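Local structure of type 3 secretion system chaperone YscE (Yersinia pestis, 2P58) at residues V10-V13 with R14-M18; M22-T25 with K26-D30; A53-I56 with I57-A61. The protein acts with YscG as a cytoplasmic chaperone that keeps the type III secretion needle protein YscF from polymerising before it is exported. All blocks are in the same frame, centred on the assembly; numbering follows the deposited sequence.

Overall arrangement
The modelled chain is a helical hairpin in which helix 10-30 and helix 37-60 pack against each other. Interactions 1 and 2 lie in series on helix 10-30, with centres about 18 Å apart, and interaction 3 forms the last turns of helix 37-60. The centres of interactions 1 and 3 are about 11 Å apart, at the end of the hairpin where both chain termini lie; Ile16 CD1 comes to 3.8 Å from Ile57 CD1 there. Interactions 2 and 3 are about 18 Å apart between centres, yet Leu24 CD2 still reaches Ile54 CD1 at 3.8 Å. Other proteins of the assembly pack on residues of all three.

Interaction 1: residues V10-V13 with R14-M18; sequences VETV and RSITM
The opening turns of helix 10-30, the first arm of the helical hairpin, join Val10-Val13 to Arg14-Met18 by regular i to i+4 backbone bonding, with one side-chain pair, Glu11 and Arg14, on the exposed side and another, Val13 and Thr17, on the side of helix 37-60. Arg14 N donates to Val10 O at 3.0 Å and Ile16 N to Thr12 O at 2.8 Å; Ser15 N and Thr17 N continue the ladder to Glu11 O and Val13 O. Glu11 and Arg14 run alongside each other in the same direction. The Glu11 chain bends at chi2, which turns its carboxylate along the helix toward the arginine, and the carboxylate and guanidinium planes are only 19° apart. The salt bridge is nevertheless long, 4.0 Å from Glu11 OE2 to Arg14 NH1, so any electrostatic gain is probably modest. Arg14 is extended from CG to NE, and the selenium of selenomethionine Met18 sits over the centre of one guanidinium face, 4.1 Å above its plane. Ile16, buried, turns to helix 37-60, where it meets Ile57, and also packs on apolar side chains of two other proteins in the assembly; Thr12 touches one of these chains too. Thr17 likewise leans on Ile57 and lies side by side with Val13. Its hydroxyl stays beside its own backbone N (chi1 -64°), a position from which it can reach back one turn. Val13 O is therefore gripped twice, by Thr17 N and by Thr17 OG1, which approach from opposite faces of the carbonyl plane, OG1 at 2.8 Å and 40° out of it.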
# COMPACT_ATOMS: atom_id res chain seq x y z
N VAL A 10 16.01 10.31 11.99
CA VAL A 10 15.25 10.54 13.21
C VAL A 10 14.41 11.80 13.03
O VAL A 10 13.31 11.92 13.60
CB VAL A 10 16.20 10.77 14.42
CG1 VAL A 10 15.38 10.92 15.70
CG2 VAL A 10 17.16 9.60 14.52
N GLU A 11 14.91 12.71 12.22
CA GLU A 11 14.24 13.99 11.99
C GLU A 11 12.98 13.88 11.18
O GLU A 11 12.01 14.63 11.40
CB GLU A 11 15.19 14.96 11.30
CG GLU A 11 14.72 16.39 11.40
CD GLU A 11 14.76 16.94 12.84
OE1 GLU A 11 14.97 16.14 13.79
OE2 GLU A 11 14.57 18.17 13.02
N THR A 12 12.99 12.95 10.22
CA THR A 12 11.81 12.75 9.40
C THR A 12 10.72 12.14 10.27
O THR A 12 9.56 12.48 10.12
CB THR A 12 12.08 11.83 8.17
OG1 THR A 12 13.25 12.29 7.46
CG2 THR A 12 10.91 11.90 7.21
N VAL A 13 11.12 11.26 11.19
CA VAL A 13 10.15 10.63 12.09
C VAL A 13 9.52 11.69 12.98
O VAL A 13 8.30 11.78 13.13
CB VAL A 13 10.83 9.57 13.01
CG1 VAL A 13 9.83 9.05 14.05
CG2 VAL A 13 11.35 8.40 12.16
N ARG A 14 10.38 12.50 13.58
CA ARG A 14 9.92 13.56 14.45
C ARG A 14 8.98 14.46 13.67
O ARG A 14 7.91 14.81 14.15
CB ARG A 14 11.11 14.37 14.98
CG ARG A 14 10.69 15.52 15.88
CD ARG A 14 11.90 16.10 16.63
NE ARG A 14 11.54 17.25 17.46
CZ ARG A 14 11.47 18.50 17.02
NH1 ARG A 14 11.75 18.79 15.75
NH2 ARG A 14 11.12 19.47 17.85
N SER A 15 9.37 14.82 12.45
CA SER A 15 8.56 15.70 11.63
C SER A 15 7.21 15.07 11.25
O SER A 15 6.15 15.71 11.40
CB SER A 15 9.31 16.08 10.36
OG SER A 15 8.52 16.96 9.57
N ILE A 16 7.21 13.85 10.74
CA ILE A 16 5.91 13.28 10.38
C ILE A 16 5.03 13.00 11.59
O ILE A 16 3.82 13.06 11.47
CB ILE A 16 6.00 12.01 9.50
CG1 ILE A 16 6.59 10.85 10.28
CG2 ILE A 16 6.79 12.32 8.24
CD1 ILE A 16 6.65 9.56 9.44
N THR A 17 5.63 12.72 12.74
CA THR A 17 4.81 12.48 13.93
C THR A 17 4.15 13.81 14.33
O THR A 17 2.98 13.85 14.73
CB THR A 17 5.68 11.94 15.07
OG1 THR A 17 6.22 10.67 14.69
CG2 THR A 17 4.87 11.78 16.33
N MSE A 18 4.88 14.91 14.19
CA MSE A 18 4.29 16.19 14.54
C MSE A 18 3.18 16.55 13.56
O MSE A 18 2.18 17.15 13.96
CB MSE A 18 5.36 17.29 14.56
CG MSE A 18 6.29 17.16 15.73
SE MSE A 18 7.47 18.55 15.83
CE MSE A 18 6.44 19.91 15.18

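Interaction 2: residues M22-T25 with K26-D30; sequences MALT and KLKKD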
# COMPACT_ATOMS: atom_id res chain seq x y z
N MSE A 22 -0.56 17.18 14.89
CA MSE A 22 -1.19 18.48 14.70
C MSE A 22 -2.50 18.30 13.94
O MSE A 22 -3.51 18.96 14.24
CB MSE A 22 -0.26 19.44 13.94
CG MSE A 22 0.97 19.81 14.76
SE MSE A 22 2.10 21.07 14.04
CE MSE A 22 2.50 20.37 12.52
N ALA A 23 -2.50 17.42 12.94
CA ALA A 23 -3.72 17.21 12.19
C ALA A 23 -4.81 16.62 13.09
O ALA A 23 -5.98 16.98 12.94
CB ALA A 23 -3.46 16.29 11.02
N LEU A 24 -4.43 15.73 14.01
CA LEU A 24 -5.41 15.11 14.90
C LEU A 24 -5.97 16.14 15.87
O LEU A 24 -7.17 16.20 16.10
CB LEU A 24 -4.81 13.93 15.66
CG LEU A 24 -5.73 13.17 16.63
CD1 LEU A 24 -7.00 12.66 15.87
CD2 LEU A 24 -4.98 11.95 17.22
N THR A 25 -5.11 16.97 16.43
CA THR A 25 -5.60 17.98 17.38
C THR A 25 -6.54 18.97 16.69
O THR A 25 -7.59 19.34 17.25
CB THR A 25 -4.39 18.71 18.03
OG1 THR A 25 -3.63 17.72 18.73
CG2 THR A 25 -4.86 19.79 19.01
N LYS A 26 -6.19 19.37 15.46
CA LYS A 26 -7.03 20.30 14.71
C LYS A 26 -8.41 19.66 14.40
O LYS A 26 -9.45 20.30 14.54
CB LYS A 26 -6.35 20.74 13.41
CG LYS A 26 -7.25 21.60 12.51
CD LYS A 26 -6.57 21.97 11.20
CE LYS A 26 -7.57 22.55 10.20
NZ LYS A 26 -8.68 21.57 9.93
N LEU A 27 -8.40 18.40 13.99
CA LEU A 27 -9.64 17.67 13.71
C LEU A 27 -10.49 17.58 14.98
O LEU A 27 -11.71 17.79 14.94
CB LEU A 27 -9.29 16.26 13.20
CG LEU A 27 -10.47 15.32 12.96
CD1 LEU A 27 -11.44 15.95 11.95
CD2 LEU A 27 -9.93 13.98 12.44
N LYS A 28 -9.88 17.32 16.13
CA LYS A 28 -10.71 17.23 17.33
C LYS A 28 -11.32 18.59 17.65
O LYS A 28 -12.42 18.67 18.19
CB LYS A 28 -9.90 16.70 18.50
CG LYS A 28 -9.52 15.23 18.33
CD LYS A 28 -8.68 14.79 19.50
CE LYS A 28 -8.38 13.31 19.43
NZ LYS A 28 -7.52 12.94 20.58
N LYS A 29 -10.61 19.67 17.32
CA LYS A 29 -11.17 21.02 17.52
C LYS A 29 -12.30 21.27 16.50
O LYS A 29 -13.34 21.86 16.83
CB LYS A 29 -10.07 22.08 17.38
CG LYS A 29 -9.15 22.07 18.58
CD LYS A 29 -8.04 23.13 18.47
CE LYS A 29 -6.96 22.91 19.54
NZ LYS A 29 -5.71 23.63 19.12
N ASP A 30 -12.13 20.81 15.26
CA ASP A 30 -13.19 20.96 14.27
C ASP A 30 -14.44 20.16 14.72
O ASP A 30 -15.56 20.56 14.48
CB ASP A 30 -12.78 20.42 12.87
CG ASP A 30 -11.71 21.28 12.19
OD1 ASP A 30 -11.47 22.42 12.64
OD2 ASP A 30 -11.12 20.81 11.19
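Lys28 lays the far end of its aliphatic chain across Leu24, with Lys28 CE 3.9 Å from Leu24 CG and equally close to Leu24 CD1. Nearer the backbone, Lys28 CG passes 3.4 Å from Leu24 O, the same carbonyl that accepts Lys28 N. One residue on, Thr25 and Lys29 run alongside each other: the methyl CG2 of Thr25 meets Lys29 CE at 3.8 Å. Thr25 OG1 stands beside the backbone N (chi1 -61°) and hydrogen-bonds back to Glu21 O, leaving the methyl CG2 anti to that nitrogen and turned to the lysine. These pairs belong to the last turns of helix 10-30, where Lys26, Leu27, Lys28 and Lys29 each bond through N to the carbonyl four residues earlier. Leu24 and Leu27 are buried against helix 37-60, Leu24 on Ser47 and Ile54, Leu27 on Trp43 and Ser47. At the helix end the Lys26 chain bends at chi4 (-58°), which turns NZ forward to Asp30 OD2, a 2.8 Å salt bridge that uses the syn lone pair; Asp30 OD1 has a second cationic partner in Arg33 NH2.

Interaction 3: residues A53-I56 with I57-A61; sequences AIAI and IHYVA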
# COMPACT_ATOMS: atom_id res chain seq x y z
N ALA A 53 -2.33 5.79 12.18
CA ALA A 53 -1.04 6.12 11.62
C ALA A 53 -0.04 6.45 12.73
O ALA A 53 1.10 6.01 12.71
CB ALA A 53 -1.18 7.32 10.65
N ILE A 54 -0.48 7.23 13.71
CA ILE A 54 0.41 7.60 14.82
C ILE A 54 0.86 6.32 15.54
O ILE A 54 2.04 6.17 15.86
CB ILE A 54 -0.34 8.57 15.79
CG1 ILE A 54 -0.54 9.91 15.10
CG2 ILE A 54 0.42 8.70 17.10
CD1 ILE A 54 -1.66 10.78 15.73
N ALA A 55 -0.08 5.40 15.74
CA ALA A 55 0.20 4.13 16.39
C ALA A 55 1.26 3.34 15.62
O ALA A 55 2.25 2.92 16.20
CB ALA A 55 -1.07 3.31 16.52
N ILE A 56 1.05 3.17 14.31
CA ILE A 56 2.03 2.41 13.52
C ILE A 56 3.41 3.04 13.62
O ILE A 56 4.41 2.34 13.81
CB ILE A 56 1.62 2.36 12.03
CG1 ILE A 56 0.43 1.44 11.88
CG2 ILE A 56 2.81 1.82 11.15
CD1 ILE A 56 -0.27 1.60 10.53
N ILE A 57 3.47 4.36 13.52
CA ILE A 57 4.78 5.02 13.61
C ILE A 57 5.40 4.77 14.98
O ILE A 57 6.59 4.51 15.09
CB ILE A 57 4.67 6.54 13.34
CG1 ILE A 57 4.35 6.78 11.86
CG2 ILE A 57 6.00 7.24 13.73
CD1 ILE A 57 5.41 6.25 10.88
N HIS A 58 4.59 4.83 16.04
CA HIS A 58 5.15 4.56 17.38
C HIS A 58 5.69 3.14 17.48
O HIS A 58 6.80 2.89 17.95
CB HIS A 58 4.07 4.72 18.47
CG HIS A 58 3.72 6.15 18.76
ND1 HIS A 58 2.80 6.50 19.73
CD2 HIS A 58 4.19 7.31 18.24
CE1 HIS A 58 2.72 7.82 19.79
NE2 HIS A 58 3.55 8.33 18.90
N TYR A 59 4.88 2.19 17.05
CA TYR A 59 5.27 0.79 17.12
C TYR A 59 6.45 0.42 16.26
O TYR A 59 7.27 -0.43 16.65
CB TYR A 59 4.11 -0.13 16.69
CG TYR A 59 2.78 0.03 17.39
CD1 TYR A 59 2.68 0.48 18.71
CD2 TYR A 59 1.59 -0.24 16.70
CE1 TYR A 59 1.44 0.68 19.31
CE2 TYR A 59 0.36 -0.05 17.28
CZ TYR A 59 0.28 0.41 18.59
OH TYR A 59 -0.97 0.58 19.13
N VAL A 60 6.57 1.05 15.10
CA VAL A 60 7.63 0.65 14.21
C VAL A 60 8.88 1.47 14.28
O VAL A 60 9.97 0.92 14.26
CB VAL A 60 7.14 0.62 12.74
CG1 VAL A 60 8.28 0.24 11.81
CG2 VAL A 60 6.00 -0.38 12.60
N ALA A 61 8.74 2.78 14.38
CA ALA A 61 9.91 3.63 14.40
C ALA A 61 10.15 4.12 15.80
O ALA A 61 11.25 4.56 16.13
CB ALA A 61 9.71 4.80 13.45
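Ile54 CG2 sits over the face of the His58 ring, a CH-pi contact of 3.9 Å to the centroid and 25° off the normal. The two side chains run side by side, and the methyl lies nearest the far end of the imidazole, 3.6 Å from His58 NE2. Ile54 O lies over a face of the same ring toward its rim, 3.2 Å above the plane, while also accepting His58 N. Tyr59 repeats the theme one residue later: Ala55 O stands over a face of the phenol ring, again offset to its rim, and Ala55 CB touches Tyr59 CE2 at 3.7 Å. Both rings are directed back along the helix by a first torsion that puts CG beside the backbone nitrogen. Ile56 and Val60 meet more loosely through their CG2 methyls, 4.1 Å apart. Behind these side chains the i to i+4 ladder fixes the spacing; Tyr59 N reaches Ala55 O at 2.9 Å in an almost straight bond (173°). The Tyr59 ring also meets an aromatic side chain of another protein, with planes at about 40°, and that chain packs on Ala53, Ile56, Ile57 and Val60. This final part of helix 37-60 thus contacts both that partner and helix 10-30, where Ile54 rests on Leu20, Glu21 and Leu24 and Ile57 on Thr17.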